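Local coordinates for protein chitinase A (Cycas revoluta, PDB 4MNK) that probably hydrolyses chitin as a class V plant chitinase of glycosyl hydrolase family 18 and binds N-acetylglucosamine oligomers, at residues W198-D210 / T289-G303. Residues are numbered along the deposited sequence; the frame is centred on the assembly and turned at random. Where two conformers were deposited one is given.
With NAG (2-acetamido-2-deoxy-beta-D-glucopyranose), chain C; NAG (2-acetamido-2-deoxy-beta-D-glucopyranose), chain B.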
ATOM      1  N   TRP A 198     -18.326   4.017  -6.165  1.00 15.43           N
ATOM      2  CA  TRP A 198     -18.477   4.058  -7.620  1.00 15.91           C
ATOM      3  C   TRP A 198     -19.507   3.033  -8.102  1.00 16.11           C
ATOM      4  O   TRP A 198     -19.967   3.094  -9.245  1.00 16.59           O
ATOM      5  CB  TRP A 198     -17.129   3.856  -8.321  1.00 15.95           C
ATOM      6  CG  TRP A 198     -16.448   2.550  -8.014  1.00 16.23           C
ATOM      7  CD1 TRP A 198     -16.615   1.366  -8.670  1.00 16.41           C
ATOM      8  CD2 TRP A 198     -15.480   2.307  -6.985  1.00 16.17           C
ATOM      9  NE1 TRP A 198     -15.817   0.396  -8.111  1.00 16.48           N
ATOM     10  CE2 TRP A 198     -15.109   0.946  -7.076  1.00 16.18           C
ATOM     11  CE3 TRP A 198     -14.889   3.106  -5.997  1.00 16.05           C
ATOM     12  CZ2 TRP A 198     -14.171   0.366  -6.214  1.00 16.30           C
ATOM     13  CZ3 TRP A 198     -13.958   2.525  -5.138  1.00 16.08           C
ATOM     14  CH2 TRP A 198     -13.611   1.168  -5.255  1.00 16.19           C
ATOM     15  N   GLU A 199     -19.854   2.097  -7.220  1.00 16.21           N
ATOM     16  CA  GLU A 199     -20.906   1.112  -7.461  1.00 16.24           C
ATOM     17  C   GLU A 199     -22.150   1.493  -6.667  1.00 16.19           C
ATOM     18  O   GLU A 199     -22.046   2.001  -5.547  1.00 16.14           O
ATOM     19  CB  GLU A 199     -20.451  -0.283  -7.022  1.00 16.35           C
ATOM     20  CG  GLU A 199     -19.222  -0.822  -7.743  1.00 16.81           C
ATOM     21  CD  GLU A 199     -18.523  -1.931  -6.969  1.00 17.26           C
ATOM     22  OE1 GLU A 199     -18.487  -1.864  -5.723  1.00 17.22           O
ATOM     23  OE2 GLU A 199     -17.998  -2.865  -7.607  1.00 18.03           O
ATOM     24  N   ASN A 200     -23.324   1.232  -7.235  1.00 16.15           N
ATOM     25  CA  ASN A 200     -24.596   1.514  -6.554  1.00 15.93           C
ATOM     26  C   ASN A 200     -25.112   0.361  -5.673  1.00 15.36           C
ATOM     27  O   ASN A 200     -26.314   0.255  -5.406  1.00 15.42           O
ATOM     28  CB  ASN A 200     -25.664   1.995  -7.550  1.00 16.47           C
ATOM     29  CG  ASN A 200     -25.751   1.127  -8.794  1.00 17.35           C
ATOM     30  OD1 ASN A 200     -25.484  -0.074  -8.756  1.00 18.90           O
ATOM     31  ND2 ASN A 200     -26.137   1.738  -9.910  1.00 18.47           N
ATOM     32  N   PHE A 201     -24.188  -0.502  -5.250  0.50 14.98           N
ATOM     33  CA  PHE A 201     -24.470  -1.582  -4.310  0.50 14.44           C
ATOM     34  C   PHE A 201     -23.332  -1.664  -3.302  0.50 13.86           C
ATOM     35  O   PHE A 201     -22.189  -1.344  -3.630  0.50 13.84           O
ATOM     36  CB  PHE A 201     -24.605  -2.925  -5.033  0.50 14.65           C
ATOM     37  CG  PHE A 201     -25.825  -3.029  -5.899  0.50 14.90           C
ATOM     38  CD1 PHE A 201     -27.077  -3.213  -5.339  0.50 15.19           C
ATOM     39  CD2 PHE A 201     -25.717  -2.952  -7.277  0.50 14.96           C
ATOM     40  CE1 PHE A 201     -28.200  -3.310  -6.137  0.50 15.19           C
ATOM     41  CE2 PHE A 201     -26.836  -3.048  -8.079  0.50 15.03           C
ATOM     42  CZ  PHE A 201     -28.078  -3.224  -7.508  0.50 15.07           C
ATOM     43  N   THR A 202     -23.649  -2.092  -2.082  1.00 13.27           N
ATOM     44  CA  THR A 202     -22.621  -2.320  -1.059  1.00 12.34           C
ATOM     45  C   THR A 202     -21.877  -3.618  -1.339  1.00 11.72           C
ATOM     46  O   THR A 202     -22.442  -4.563  -1.900  1.00 11.75           O
ATOM     47  CB  THR A 202     -23.203  -2.376   0.368  1.00 12.12           C
ATOM     48  OG1 THR A 202     -24.077  -3.505   0.493  1.00 11.72           O
ATOM     49  CG2 THR A 202     -23.958  -1.090   0.705  1.00 12.14           C
ATOM     50  N   GLY A 203     -20.608  -3.652  -0.952  1.00 11.01           N
ATOM     51  CA  GLY A 203     -19.760  -4.822  -1.150  1.00 10.19           C
ATOM     52  C   GLY A 203     -18.571  -4.803  -0.211  1.00  9.75           C
ATOM     53  O   GLY A 203     -18.369  -3.835   0.526  1.00  9.75           O
ATOM     54  N   ALA A 204     -17.788  -5.878  -0.243  1.00  9.13           N
ATOM     55  CA  ALA A 204     -16.595  -6.006   0.591  1.00  8.72           C
ATOM     56  C   ALA A 204     -15.383  -5.447  -0.157  1.00  8.43           C
ATOM     57  O   ALA A 204     -14.900  -6.073  -1.104  1.00  8.19           O
ATOM     58  CB  ALA A 204     -16.376  -7.463   0.973  1.00  8.87           C
ATOM     59  N   PRO A 205     -14.884  -4.265   0.264  1.00  8.30           N
ATOM     60  CA  PRO A 205     -13.852  -3.561  -0.509  1.00  8.27           C
ATOM     61  C   PRO A 205     -12.511  -4.290  -0.601  1.00  8.00           C
ATOM     62  O   PRO A 205     -11.729  -4.019  -1.512  1.00  8.18           O
ATOM     63  CB  PRO A 205     -13.686  -2.236   0.244  1.00  8.47           C
ATOM     64  CG  PRO A 205     -14.915  -2.096   1.069  1.00  9.57           C
ATOM     65  CD  PRO A 205     -15.312  -3.481   1.436  1.00  8.35           C
ATOM     66  N   ALA A 206     -12.245  -5.205   0.328  1.00  7.63           N
ATOM     67  CA  ALA A 206     -10.981  -5.935   0.324  1.00  7.66           C
ATOM     68  C   ALA A 206     -11.178  -7.441   0.531  1.00  7.46           C
ATOM     69  O   ALA A 206     -10.338  -8.116   1.130  1.00  7.47           O
ATOM     70  CB  ALA A 206     -10.017  -5.348   1.355  1.00  7.81           C
ATOM     71  N   ALA A 207     -12.285  -7.960   0.005  1.00  7.73           N
ATOM     72  CA  ALA A 207     -12.619  -9.380   0.111  1.00  7.94           C
ATOM     73  C   ALA A 207     -11.415 -10.288  -0.137  1.00  8.10           C
ATOM     74  O   ALA A 207     -10.734 -10.162  -1.159  1.00  8.17           O
ATOM     75  CB  ALA A 207     -13.742  -9.724  -0.855  1.00  8.14           C
ATOM     76  N   LEU A 208     -11.156 -11.195   0.800  1.00  8.52           N
ATOM     77  CA  LEU A 208     -10.120 -12.210   0.616  1.00  9.28           C
ATOM     78  C   LEU A 208     -10.518 -13.196  -0.480  1.00  9.97           C
ATOM     79  O   LEU A 208      -9.700 -13.571  -1.321  1.00  9.95           O
ATOM     80  CB  LEU A 208      -9.840 -12.956   1.924  1.00  9.17           C
ATOM     81  CG  LEU A 208      -8.799 -14.082   1.871  1.00  9.27           C
ATOM     82  CD1 LEU A 208      -7.445 -13.579   1.369  1.00  9.39           C
ATOM     83  CD2 LEU A 208      -8.662 -14.732   3.232  1.00  9.31           C
ATOM     84  N   ARG A 209     -11.776 -13.620  -0.447  1.00 10.96           N
ATOM     85  CA  ARG A 209     -12.319 -14.507  -1.471  1.00 12.24           C
ATOM     86  C   ARG A 209     -13.808 -14.237  -1.661  1.00 13.05           C
ATOM     87  O   ARG A 209     -14.409 -13.458  -0.916  1.00 12.92           O
ATOM     88  CB  ARG A 209     -12.019 -15.992  -1.174  1.00 12.48           C
ATOM     89  CG  ARG A 209     -12.357 -16.464   0.234  1.00 12.79           C
ATOM     90  CD  ARG A 209     -12.095 -17.963   0.406  1.00 12.92           C
ATOM     91  NE  ARG A 209     -10.677 -18.324   0.334  1.00 13.41           N
ATOM     92  CZ  ARG A 209      -9.836 -18.332   1.367  1.00 13.67           C
ATOM     93  NH1 ARG A 209     -10.247 -17.986   2.582  1.00 14.63           N
ATOM     94  NH2 ARG A 209      -8.569 -18.680   1.182  1.00 14.73           N
ATOM     95  N   ASP A 210     -14.381 -14.856  -2.690  1.00 14.18           N
ATOM     96  CA  ASP A 210     -15.798 -14.742  -3.004  1.00 15.40           C
ATOM     97  C   ASP A 210     -16.187 -15.881  -3.940  1.00 15.77           C
ATOM     98  O   ASP A 210     -15.351 -16.400  -4.681  1.00 16.38           O
ATOM     99  CB  ASP A 210     -16.101 -13.391  -3.660  1.00 15.79           C
ATOM    100  CG  ASP A 210     -17.590 -13.081  -3.718  1.00 16.95           C
ATOM    101  OD1 ASP A 210     -18.394 -13.988  -4.031  1.00 18.81           O
ATOM    102  OD2 ASP A 210     -17.958 -11.919  -3.459  1.00 17.91           O
ATOM    103  N   THR A 289     -18.310 -15.172   4.148  1.00  9.58           N
ATOM    104  CA  THR A 289     -18.260 -15.435   2.709  1.00 10.29           C
ATOM    105  C   THR A 289     -17.078 -14.723   2.042  1.00 10.04           C
ATOM    106  O   THR A 289     -16.378 -15.312   1.215  1.00 10.50           O
ATOM    107  CB  THR A 289     -19.603 -15.040   2.029  1.00 10.39           C
ATOM    108  OG1 THR A 289     -20.675 -15.800   2.607  1.00 11.27           O
ATOM    109  CG2 THR A 289     -19.569 -15.293   0.522  1.00 11.35           C
ATOM    110  N   THR A 290     -16.850 -13.468   2.422  1.00  9.57           N
ATOM    111  CA  THR A 290     -15.785 -12.658   1.824  1.00  9.15           C
ATOM    112  C   THR A 290     -14.544 -12.518   2.703  1.00  9.05           C
ATOM    113  O   THR A 290     -13.490 -12.093   2.220  1.00  9.28           O
ATOM    114  CB  THR A 290     -16.287 -11.248   1.462  1.00  9.15           C
ATOM    115  OG1 THR A 290     -16.859 -10.628   2.621  1.00  9.08           O
ATOM    116  CG2 THR A 290     -17.326 -11.314   0.351  1.00  9.41           C
ATOM    117  N   VAL A 291     -14.671 -12.898   3.976  1.00  8.41           N
ATOM    118  CA  VAL A 291     -13.649 -12.651   5.006  1.00  8.12           C
ATOM    119  C   VAL A 291     -13.443 -11.137   5.133  1.00  7.95           C
ATOM    120  O   VAL A 291     -12.427 -10.578   4.702  1.00  8.23           O
ATOM    121  CB  VAL A 291     -12.319 -13.420   4.748  1.00  8.07           C
ATOM    122  CG1 VAL A 291     -11.373 -13.267   5.926  1.00  8.68           C
ATOM    123  CG2 VAL A 291     -12.590 -14.901   4.475  1.00  8.60           C
ATOM    124  N   SER A 292     -14.448 -10.486   5.708  1.00  7.70           N
ATOM    125  CA  SER A 292     -14.482  -9.036   5.822  1.00  7.57           C
ATOM    126  C   SER A 292     -15.502  -8.643   6.876  1.00  7.43           C
ATOM    127  O   SER A 292     -16.214  -9.494   7.412  1.00  7.60           O
ATOM    128  CB  SER A 292     -14.856  -8.402   4.480  1.00  7.69           C
ATOM    129  OG  SER A 292     -16.237  -8.557   4.207  1.00  8.10           O
ATOM    130  N   ALA A 293     -15.572  -7.350   7.166  1.00  7.26           N
ATOM    131  CA  ALA A 293     -16.560  -6.823   8.090  1.00  7.06           C
ATOM    132  C   ALA A 293     -17.319  -5.678   7.451  1.00  7.01           C
ATOM    133  O   ALA A 293     -16.848  -5.052   6.496  1.00  6.72           O
ATOM    134  CB  ALA A 293     -15.890  -6.353   9.374  1.00  7.44           C
ATOM    135  N   TYR A 294     -18.504  -5.412   7.980  1.00  7.18           N
ATOM    136  CA  TYR A 294     -19.205  -4.186   7.659  1.00  7.29           C
ATOM    137  C   TYR A 294     -19.964  -3.674   8.867  1.00  7.12           C
ATOM    138  O   TYR A 294     -20.222  -4.419   9.813  1.00  7.24           O
ATOM    139  CB  TYR A 294     -20.105  -4.333   6.423  1.00  7.53           C
ATOM    140  CG  TYR A 294     -21.194  -5.383   6.484  1.00  8.44           C
ATOM    141  CD1 TYR A 294     -22.488  -5.051   6.882  1.00  9.11           C
ATOM    142  CD2 TYR A 294     -20.945  -6.696   6.085  1.00  9.24           C
ATOM    143  CE1 TYR A 294     -23.504  -6.010   6.910  1.00 10.14           C
ATOM    144  CE2 TYR A 294     -21.952  -7.662   6.109  1.00 10.33           C
ATOM    145  CZ  TYR A 294     -23.224  -7.311   6.523  1.00 10.60           C
ATOM    146  OH  TYR A 294     -24.216  -8.266   6.547  1.00 12.55           O
ATOM    147  N   ALA A 295     -20.288  -2.388   8.841  1.00  7.01           N
ATOM    148  CA  ALA A 295     -21.030  -1.762   9.921  1.00  7.20           C
ATOM    149  C   ALA A 295     -22.007  -0.765   9.336  1.00  7.27           C
ATOM    150  O   ALA A 295     -21.719  -0.119   8.327  1.00  7.22           O
ATOM    151  CB  ALA A 295     -20.086  -1.084  10.903  1.00  7.38           C
ATOM    152  N   TYR A 296     -23.170  -0.646   9.966  1.00  7.40           N
ATOM    153  CA  TYR A 296     -24.202   0.248   9.465  1.00  7.61           C
ATOM    154  C   TYR A 296     -24.980   0.908  10.591  1.00  7.67           C
ATOM    155  O   TYR A 296     -25.149   0.334  11.667  1.00  7.18           O
ATOM    156  CB  TYR A 296     -25.150  -0.495   8.511  1.00  8.12           C
ATOM    157  CG  TYR A 296     -25.912  -1.629   9.165  1.00  9.11           C
ATOM    158  CD1 TYR A 296     -25.400  -2.926   9.172  1.00 10.36           C
ATOM    159  CD2 TYR A 296     -27.139  -1.401   9.791  1.00 10.20           C
ATOM    160  CE1 TYR A 296     -26.093  -3.970   9.778  1.00 11.56           C
ATOM    161  CE2 TYR A 296     -27.837  -2.435  10.403  1.00 11.64           C
ATOM    162  CZ  TYR A 296     -27.307  -3.713  10.393  1.00 11.96           C
ATOM    163  OH  TYR A 296     -28.003  -4.738  10.994  1.00 13.70           O
ATOM    164  N   LYS A 297     -25.439   2.124  10.323  1.00  8.08           N
ATOM    165  CA  LYS A 297     -26.345   2.847  11.198  1.00  8.50           C
ATOM    166  C   LYS A 297     -27.141   3.783  10.309  1.00  8.49           C
ATOM    167  O   LYS A 297     -26.566   4.497   9.488  1.00  8.40           O
ATOM    168  CB  LYS A 297     -25.587   3.649  12.261  1.00  8.91           C
ATOM    169  CG  LYS A 297     -26.500   4.178  13.371  1.00 10.37           C
ATOM    170  CD  LYS A 297     -25.740   4.852  14.505  1.00 11.83           C
ATOM    171  CE  LYS A 297     -25.603   6.345  14.283  1.00 11.63           C
ATOM    172  NZ  LYS A 297     -24.970   7.035  15.448  1.00 10.41           N
ATOM    173  N   ASP A 298     -28.461   3.768  10.470  1.00  8.68           N
ATOM    174  CA  ASP A 298     -29.351   4.577   9.640  1.00  8.98           C
ATOM    175  C   ASP A 298     -29.013   4.385   8.153  1.00  8.92           C
ATOM    176  O   ASP A 298     -29.059   3.255   7.672  1.00  9.04           O
ATOM    177  CB  ASP A 298     -29.341   6.038  10.108  1.00  9.42           C
ATOM    178  CG  ASP A 298     -29.825   6.182  11.545  1.00 10.31           C
ATOM    179  OD1 ASP A 298     -30.824   5.519  11.904  1.00 12.44           O
ATOM    180  OD2 ASP A 298     -29.208   6.939  12.325  1.00 11.74           O
ATOM    181  N   ASN A 299     -28.644   5.447   7.440  1.00  8.91           N
ATOM    182  CA  ASN A 299     -28.332   5.318   6.011  1.00  9.07           C
ATOM    183  C   ASN A 299     -26.842   5.186   5.664  1.00  8.86           C
ATOM    184  O   ASN A 299     -26.468   5.304   4.498  1.00  9.13           O
ATOM    185  CB  ASN A 299     -28.974   6.459   5.205  1.00  9.46           C
ATOM    186  CG  ASN A 299     -28.337   7.808   5.477  1.00 10.07           C
ATOM    187  OD1 ASN A 299     -27.859   8.078   6.581  1.00 11.58           O
ATOM    188  ND2 ASN A 299     -28.332   8.669   4.465  1.00 11.16           N
ATOM    189  N   VAL A 300     -25.996   4.932   6.661  1.00  8.43           N
ATOM    190  CA  VAL A 300     -24.553   4.825   6.429  1.00  8.22           C
ATOM    191  C   VAL A 300     -24.075   3.378   6.577  1.00  7.71           C
ATOM    192  O   VAL A 300     -24.400   2.706   7.554  1.00  7.34           O
ATOM    193  CB  VAL A 300     -23.752   5.785   7.352  1.00  8.40           C
ATOM    194  CG1 VAL A 300     -22.252   5.612   7.158  1.00  8.80           C
ATOM    195  CG2 VAL A 300     -24.148   7.233   7.089  1.00  8.89           C
ATOM    196  N   TRP A 301     -23.303   2.917   5.594  1.00  7.16           N
ATOM    197  CA  TRP A 301     -22.806   1.545   5.537  1.00  6.99           C
ATOM    198  C   TRP A 301     -21.330   1.601   5.180  1.00  6.84           C
ATOM    199  O   TRP A 301     -20.945   2.301   4.245  1.00  7.06           O
ATOM    200  CB  TRP A 301     -23.561   0.790   4.444  1.00  7.02           C
ATOM    201  CG  TRP A 301     -23.466  -0.720   4.435  1.00  7.20           C
ATOM    202  CD1 TRP A 301     -24.404  -1.590   4.907  1.00  6.95           C
ATOM    203  CD2 TRP A 301     -22.417  -1.532   3.875  1.00  7.28           C
ATOM    204  NE1 TRP A 301     -24.006  -2.886   4.695  1.00  7.78           N
ATOM    205  CE2 TRP A 301     -22.791  -2.882   4.063  1.00  7.47           C
ATOM    206  CE3 TRP A 301     -21.199  -1.252   3.241  1.00  7.51           C
ATOM    207  CZ2 TRP A 301     -21.994  -3.951   3.637  1.00  7.49           C
ATOM    208  CZ3 TRP A 301     -20.402  -2.323   2.824  1.00  7.47           C
ATOM    209  CH2 TRP A 301     -20.806  -3.652   3.024  1.00  7.67           C
ATOM    210  N   VAL A 302     -20.503   0.863   5.911  1.00  6.67           N
ATOM    211  CA  VAL A 302     -19.067   0.842   5.636  1.00  6.68           C
ATOM    212  C   VAL A 302     -18.526  -0.589   5.658  1.00  6.49           C
ATOM    213  O   VAL A 302     -18.850  -1.363   6.556  1.00  6.67           O
ATOM    214  CB  VAL A 302     -18.280   1.786   6.600  1.00  6.72           C
ATOM    215  CG1 VAL A 302     -18.435   1.350   8.060  1.00  7.14           C
ATOM    216  CG2 VAL A 302     -16.804   1.883   6.201  1.00  7.00           C
ATOM    217  N   GLY A 303     -17.726  -0.933   4.650  1.00  6.42           N
ATOM    218  CA  GLY A 303     -17.053  -2.231   4.588  1.00  6.43           C
ATOM    219  C   GLY A 303     -15.575  -2.052   4.871  1.00  6.26           C
ATOM    220  O   GLY A 303     -14.954  -1.116   4.364  1.00  6.61           O
TER
HETATM  221  C1  NAG C   2     -12.102   0.055  -9.575  1.00 16.39           C
HETATM  222  C2  NAG C   2     -10.746   0.025  -8.869  1.00 15.99           C
HETATM  223  C3  NAG C   2     -10.640   1.079  -7.764  1.00 16.71           C
HETATM  224  C4  NAG C   2     -11.130   2.450  -8.225  1.00 17.61           C
HETATM  225  C5  NAG C   2     -12.460   2.335  -8.983  1.00 17.78           C
HETATM  226  C6  NAG C   2     -12.911   3.678  -9.556  1.00 18.59           C
HETATM  227  C7  NAG C   2      -9.820  -2.243  -8.985  1.00 14.03           C
HETATM  228  C8  NAG C   2      -9.630  -3.555  -8.282  1.00 14.53           C
HETATM  229  N2  NAG C   2     -10.483  -1.295  -8.318  1.00 14.93           N
HETATM  230  O3  NAG C   2      -9.298   1.161  -7.333  1.00 17.28           O
HETATM  231  O4  NAG C   2     -11.283   3.289  -7.098  1.00 18.34           O
HETATM  232  O5  NAG C   2     -12.381   1.370 -10.023  1.00 17.09           O
HETATM  233  O6  NAG C   2     -11.996   4.129 -10.531  1.00 19.71           O
HETATM  234  O7  NAG C   2      -9.382  -2.084 -10.127  1.00 13.54           O
HETATM  235  C1  NAG B   1     -14.624  -3.325 -12.808  1.00 18.78           C
HETATM  236  C2  NAG B   1     -14.439  -1.906 -13.345  1.00 18.51           C
HETATM  237  C3  NAG B   1     -13.307  -1.163 -12.628  1.00 17.68           C
HETATM  238  C4  NAG B   1     -13.307  -1.356 -11.108  1.00 17.20           C
HETATM  239  C5  NAG B   1     -13.522  -2.840 -10.780  1.00 17.37           C
HETATM  240  C6  NAG B   1     -13.596  -3.138  -9.285  1.00 17.02           C
HETATM  241  C7  NAG B   1     -15.076  -1.728 -15.705  1.00 19.68           C
HETATM  242  C8  NAG B   1     -14.610  -1.825 -17.127  1.00 19.83           C
HETATM  243  N2  NAG B   1     -14.155  -1.958 -14.769  1.00 18.98           N
HETATM  244  O1  NAG B   1     -15.810  -3.879 -13.332  1.00 19.65           O
HETATM  245  O3  NAG B   1     -13.367   0.211 -12.940  1.00 17.61           O
HETATM  246  O4  NAG B   1     -12.048  -0.925 -10.635  1.00 16.22           O
HETATM  247  O5  NAG B   1     -14.708  -3.307 -11.396  1.00 18.36           O
HETATM  248  O6  NAG B   1     -14.717  -2.504  -8.707  1.00 16.46           O
HETATM  249  O7  NAG B   1     -16.247  -1.447 -15.459  1.00 20.09           O
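Thr202 sets its CB over the centre of one face of the Trp301 ring, the two side chains meeting at a slant, a worked example of how a sugar-binding loop is seated on a beta hairpin. In this CH-pi contact CB stands 3.5 Å from the centroid of the six-membered ring, only 3° off the normal, while Tyr294 CB lies over the rim of the opposite face. Trp301 CG is anti to the backbone N (chi1 -165°), which carries the indole across to Thr202. Gly203 O reaches the ring edge, near its plane, at Trp301 CZ3. The polar ends are satisfied elsewhere: Trp301 NE1 bonds to Val253 O, and Thr202 OG1 to the backbone of Gly254 and Ala257.

Van der Waals packing continues through Ala204 to Leu208. Ala204 CB lies against the hydroxyls of Ser292 and Thr290, 3.4 Å from Ser292 OG. Pro205 CG lies 3.4 Å from Gly303 O, the glycine having no side chain to keep the ring off. Leu208 and Val291 run side by side, CB to CB 3.8 Å.

One hydrogen bond crosses: Leu208 N to Thr290 O, 2.9 Å, bent at the hydrogen (132°). In return, Thr290 CA-H points at Arg209 O.

At the sugar end, Trp198 lays a face under C5 of NAG (chain C), and its NE1 donates to O6 of NAG (chain B) over 3.2 Å. With an alanine in place of Trp198, that O6 would probably lose its indole donor and the chain C sugar its aromatic platform.

The chemistry thus divides: van der Waals and backbone contacts hold the loop to the hairpin, while the indole of Trp198 serves the glycan in this TIM-barrel enzyme.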